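Long-range contact in RNA 2',3'-cyclic phosphodiesterase (Deinococcus radiodurans, PDB 5H7E), which belongs to the LigT-like phosphoesterases of the 2H clan, a family of enzymes: residues L73-R78 and Q147-P152. Residues are numbered along the deposited sequence; the frame is centred on the assembly and turned at random.
Sequences LHVNLR and QSWTAP
Val75 and Trp149, paired on neighbouring antiparallel strands, illustrate how a two-faced sheet hides one surface and opens the other. Val75 CB stands 3.7 Å from the centroid of the six-membered ring of Trp149, almost on its normal, a CH-pi contact over the face. The indole reaches it because Trp149 CG lies between its own backbone N and carbonyl carbon (chi1 75°), which folds the ring across the strand boundary. Val75 CG1 presses 3.5 Å from Trp149 CH2, while Leu77 CD2 meets the ring edge at CZ3. Ile18 of helix 16-26 and Ile128 of strand 127-132 also touch Trp149 in this buried layer. Behind it the backbones are tied twice at this pair, Val75 N donating to Trp149 O (2.8 Å) and Trp149 N to Val75 O (2.9 Å). The other face is looser and polar: His74 swings over the neighbouring strand, its NE2 3.0 Å from Ser148 OG, and Thr150 lies beside a glycerol, probably from the crystallisation liquor. Asn76 rests its OD1 3.3 Å from Ser148 CB, while its ND2 donates a hydrogen bond to Glu97 OE1. A water bridges Leu77 O and Gln147 O. Together the segments join the two LigT-like sequence regions in the antiparallel sheet characteristic of the 2H phosphoesterase fold.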
loop_
_atom_site.group_PDB
_atom_site.type_symbol
_atom_site.label_atom_id
_atom_site.label_comp_id
_atom_site.label_asym_id
_atom_site.label_seq_id
_atom_site.Cartn_x
_atom_site.Cartn_y
_atom_site.Cartn_z
ATOM N N LEU A 73 0.859 1.095 14.578
ATOM C CA LEU A 73 -0.553 1.127 14.221
ATOM C C LEU A 73 -1.115 -0.279 14.291
ATOM O O LEU A 73 -0.452 -1.230 13.905
ATOM C CB LEU A 73 -0.758 1.677 12.808
ATOM C CG LEU A 73 -0.208 3.102 12.603
ATOM C CD1 LEU A 73 -0.499 3.479 11.171
ATOM C CD2 LEU A 73 -0.864 4.070 13.579
ATOM N N HIS A 74 -2.353 -0.414 14.772
ATOM C CA HIS A 74 -2.986 -1.721 14.854
ATOM C C HIS A 74 -3.947 -1.846 13.692
ATOM O O HIS A 74 -4.964 -1.154 13.652
ATOM C CB HIS A 74 -3.690 -1.902 16.182
ATOM C CG HIS A 74 -4.203 -3.296 16.352
ATOM N ND1 HIS A 74 -5.539 -3.591 16.507
ATOM C CD2 HIS A 74 -3.555 -4.487 16.295
ATOM C CE1 HIS A 74 -5.689 -4.900 16.593
ATOM N NE2 HIS A 74 -4.499 -5.466 16.478
ATOM N N VAL A 75 -3.572 -2.659 12.686
ATOM C CA VAL A 75 -4.275 -2.696 11.421
ATOM C C VAL A 75 -5.167 -3.923 11.395
ATOM O O VAL A 75 -4.702 -5.026 11.692
ATOM C CB VAL A 75 -3.286 -2.754 10.251
ATOM C CG1 VAL A 75 -4.067 -2.600 8.891
ATOM C CG2 VAL A 75 -2.228 -1.607 10.378
ATOM N N ASN A 76 -6.452 -3.712 11.083
ATOM C CA ASN A 76 -7.436 -4.791 11.055
ATOM C C ASN A 76 -7.833 -5.077 9.624
ATOM O O ASN A 76 -8.170 -4.147 8.889
ATOM C CB ASN A 76 -8.652 -4.354 11.839
ATOM C CG ASN A 76 -8.295 -4.025 13.259
ATOM O OD1 ASN A 76 -8.046 -4.929 14.039
ATOM N ND2 ASN A 76 -8.286 -2.740 13.606
ATOM N N LEU A 77 -7.802 -6.353 9.235
ATOM C CA LEU A 77 -8.453 -6.766 7.993
ATOM C C LEU A 77 -9.956 -6.703 8.151
ATOM O O LEU A 77 -10.493 -6.984 9.240
ATOM C CB LEU A 77 -8.092 -8.204 7.626
ATOM C CG LEU A 77 -6.630 -8.550 7.350
ATOM C CD1 LEU A 77 -6.536 -10.009 6.935
ATOM C CD2 LEU A 77 -6.053 -7.624 6.282
ATOM N N ARG A 78 -10.642 -6.293 7.063
ATOM C CA ARG A 78 -12.091 -6.242 7.092
ATOM C C ARG A 78 -12.600 -7.119 5.946
ATOM O O ARG A 78 -12.257 -8.295 5.903
ATOM C CB ARG A 78 -12.606 -4.783 7.058
ATOM C CG ARG A 78 -12.029 -3.937 8.248
ATOM C CD ARG A 78 -12.648 -4.441 9.588
ATOM N NE ARG A 78 -14.085 -4.181 9.665
ATOM C CZ ARG A 78 -14.851 -4.541 10.700
ATOM N NH1 ARG A 78 -14.326 -5.284 11.647
ATOM N NH2 ARG A 78 -16.157 -4.237 10.727
ATOM N N GLN A 147 -8.378 -11.096 11.096
ATOM C CA GLN A 147 -7.010 -11.002 11.563
ATOM C C GLN A 147 -6.561 -9.545 11.635
ATOM O O GLN A 147 -7.137 -8.653 11.010
ATOM C CB GLN A 147 -6.072 -11.740 10.635
ATOM C CG GLN A 147 -6.348 -13.267 10.515
ATOM C CD GLN A 147 -7.344 -13.626 9.388
ATOM O OE1 GLN A 147 -8.090 -12.799 8.915
ATOM N NE2 GLN A 147 -7.334 -14.877 8.978
ATOM N N SER A 148 -5.560 -9.330 12.472
ATOM C CA SER A 148 -5.006 -7.989 12.606
ATOM C C SER A 148 -3.517 -8.121 12.860
ATOM O O SER A 148 -3.015 -9.205 13.216
ATOM C CB SER A 148 -5.658 -7.231 13.761
ATOM O OG SER A 148 -5.442 -7.917 14.968
ATOM N N TRP A 149 -2.796 -6.990 12.711
ATOM C CA TRP A 149 -1.380 -7.007 13.075
ATOM C C TRP A 149 -0.969 -5.631 13.560
ATOM O O TRP A 149 -1.646 -4.645 13.296
ATOM C CB TRP A 149 -0.449 -7.388 11.919
ATOM C CG TRP A 149 -0.207 -6.329 10.858
ATOM C CD1 TRP A 149 0.962 -5.611 10.726
ATOM C CD2 TRP A 149 -1.014 -5.998 9.714
ATOM N NE1 TRP A 149 0.892 -4.822 9.617
ATOM C CE2 TRP A 149 -0.285 -5.040 8.972
ATOM C CE3 TRP A 149 -2.290 -6.400 9.235
ATOM C CZ2 TRP A 149 -0.780 -4.477 7.780
ATOM C CZ3 TRP A 149 -2.769 -5.833 8.048
ATOM C CH2 TRP A 149 -1.989 -4.897 7.320
ATOM N N THR A 150 0.196 -5.568 14.182
ATOM C CA THR A 150 0.763 -4.298 14.646
ATOM C C THR A 150 1.889 -3.893 13.721
ATOM O O THR A 150 2.864 -4.645 13.547
ATOM C CB THR A 150 1.273 -4.433 16.078
ATOM O OG1 THR A 150 0.172 -4.720 16.935
ATOM C CG2 THR A 150 1.873 -3.102 16.543
ATOM N N ALA A 151 1.709 -2.753 13.053
ATOM C CA ALA A 151 2.692 -2.254 12.091
ATOM C C ALA A 151 3.721 -1.397 12.791
ATOM O O ALA A 151 3.359 -0.342 13.319
ATOM C CB ALA A 151 1.988 -1.452 11.028
ATOM N N PRO A 152 5.004 -1.782 12.817
ATOM C CA PRO A 152 5.995 -0.999 13.562
ATOM C C PRO A 152 6.496 0.229 12.833
ATOM O O PRO A 152 7.123 1.068 13.497
ATOM C CB PRO A 152 7.119 -2.009 13.810
ATOM C CG PRO A 152 7.008 -2.980 12.752
ATOM C CD PRO A 152 5.551 -3.057 12.325
HETATM O O HOH W 1 -9.919 -7.822 11.628
#